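Local structure of MexT protein (Pseudomonas aeruginosa, 6L33) at residues 118-121 with 122-125. The protein probably binds DNA as a LysR-type transcriptional activator of the MexEF-OprN efflux pump genes, the chain here being its regulatory domain. Residues are numbered along the deposited sequence; the frame is centred on the assembly and turned at random.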
loop_
_atom_site.group_PDB
_atom_site.type_symbol
_atom_site.label_atom_id
_atom_site.label_comp_id
_atom_site.label_asym_id
_atom_site.label_seq_id
_atom_site.Cartn_x
_atom_site.Cartn_y
_atom_site.Cartn_z
ATOM N N ASP B 118 -4.530 8.078 -21.061
ATOM C CA ASP B 118 -3.951 7.744 -22.357
ATOM C C ASP B 118 -5.031 7.363 -23.360
ATOM O O ASP B 118 -4.943 7.709 -24.544
ATOM C CB ASP B 118 -2.945 6.608 -22.193
ATOM C CG ASP B 118 -1.887 6.919 -21.154
ATOM O OD1 ASP B 118 -0.965 7.696 -21.469
ATOM O OD2 ASP B 118 -1.983 6.396 -20.024
ATOM N N GLU B 119 -6.058 6.644 -22.900
ATOM C CA GLU B 119 -7.174 6.297 -23.772
ATOM C C GLU B 119 -7.888 7.548 -24.267
ATOM O O GLU B 119 -8.240 7.645 -25.449
ATOM C CB GLU B 119 -8.138 5.373 -23.023
ATOM C CG GLU B 119 -9.342 4.902 -23.820
ATOM C CD GLU B 119 -10.241 3.978 -23.014
ATOM O OE1 GLU B 119 -9.707 3.094 -22.309
ATOM O OE2 GLU B 119 -11.478 4.139 -23.079
ATOM N N GLU B 120 -8.085 8.530 -23.383
ATOM C CA GLU B 120 -8.774 9.754 -23.777
ATOM C C GLU B 120 -7.911 10.618 -24.690
ATOM O O GLU B 120 -8.411 11.180 -25.672
ATOM C CB GLU B 120 -9.196 10.536 -22.533
ATOM C CG GLU B 120 -9.994 11.800 -22.826
ATOM C CD GLU B 120 -11.356 11.524 -23.448
ATOM O OE1 GLU B 120 -11.978 12.482 -23.956
ATOM O OE2 GLU B 120 -11.811 10.359 -23.425
ATOM N N LEU B 121 -6.616 10.739 -24.383
ATOM C CA LEU B 121 -5.727 11.537 -25.224
ATOM C C LEU B 121 -5.614 10.950 -26.625
ATOM O O LEU B 121 -5.516 11.691 -27.610
ATOM C CB LEU B 121 -4.344 11.644 -24.582
ATOM C CG LEU B 121 -4.218 12.534 -23.344
ATOM C CD1 LEU B 121 -2.791 12.506 -22.809
ATOM C CD2 LEU B 121 -4.655 13.959 -23.657
ATOM N N GLU B 122 -5.627 9.617 -26.731
ATOM C CA GLU B 122 -5.526 8.970 -28.035
ATOM C C GLU B 122 -6.693 9.341 -28.941
ATOM O O GLU B 122 -6.523 9.439 -30.161
ATOM C CB GLU B 122 -5.457 7.452 -27.862
ATOM C CG GLU B 122 -5.142 6.686 -29.140
ATOM C CD GLU B 122 -6.382 6.363 -29.959
ATOM O OE1 GLU B 122 -7.498 6.401 -29.395
ATOM O OE2 GLU B 122 -6.241 6.074 -31.165
ATOM N N LYS B 123 -7.880 9.546 -28.364
ATOM C CA LYS B 123 -9.039 9.922 -29.168
ATOM C C LYS B 123 -8.783 11.194 -29.960
ATOM O O LYS B 123 -9.312 11.355 -31.066
ATOM C CB LYS B 123 -10.260 10.095 -28.268
ATOM C CG LYS B 123 -10.707 8.810 -27.606
ATOM C CD LYS B 123 -11.799 9.057 -26.587
ATOM C CE LYS B 123 -12.177 7.762 -25.897
ATOM N NZ LYS B 123 -12.383 6.675 -26.895
ATOM N N PHE B 124 -7.964 12.095 -29.426
ATOM C CA PHE B 124 -7.671 13.365 -30.069
ATOM C C PHE B 124 -6.295 13.391 -30.717
ATOM O O PHE B 124 -5.800 14.470 -31.055
ATOM C CB PHE B 124 -7.801 14.498 -29.054
ATOM C CG PHE B 124 -9.193 14.661 -28.511
ATOM C CD1 PHE B 124 -10.111 15.466 -29.161
ATOM C CD2 PHE B 124 -9.586 14.002 -27.359
ATOM C CE1 PHE B 124 -11.394 15.618 -28.671
ATOM C CE2 PHE B 124 -10.869 14.147 -26.863
ATOM C CZ PHE B 124 -11.773 14.958 -27.520
ATOM N N GLY B 125 -5.669 12.229 -30.897
ATOM C CA GLY B 125 -4.369 12.172 -31.533
ATOM C C GLY B 125 -3.220 12.671 -30.688
ATOM O O GLY B 125 -2.179 13.039 -31.237
#
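Lys123 lies back along the helix over Glu119 and Glu120. Its CB rests 3.4 Å from Glu120 O. With chi1 at -65°, Lys123 CG lies beside its own backbone N, over the preceding turn, and comes 3.5 Å from Glu119 O. CD passes Glu120 OE2 at 3.4 Å, where the two side chains cross at a slant. CE stays near the same oxygen, 3.6 Å from Glu120 OE2. The chain then bends at its last torsion, and NZ ends 4.7 Å from Glu119 OE2. The charges may attract, but neither glutamate makes a salt bridge with the lysine. Glu120 bends at chi2 (66°), which brings its carboxylate up beside both Lys123 and Phe124. Its OE1 meets the edge of the Phe124 ring, in the ring plane, 3.5 Å from CE2. The carboxylate is turned 60° from that plane. On the buried side, Leu121 packs on Leu96 and Cys100 of helix 96-101. Asp118 holds Arg128 in a salt bridge and accepts a hydrogen bond from Gly115 N. Glu122 N bonds to Asp118 O (i-4), Lys123 N weakly to Glu119 O (i-4) and Glu120 O (i-3), and Phe124 N to Leu121 O (i-3): the helix tightens at its end. Gly125, with positive phi, is the C' residue of a Schellman motif: Gly125 N bonds to Glu122 O, and the next residue's N to Leu121 O. The motif ends helix 116-123, between strands 103-107 and 129-134 of a beta-alpha-beta unit in the LysR substrate-binding domain.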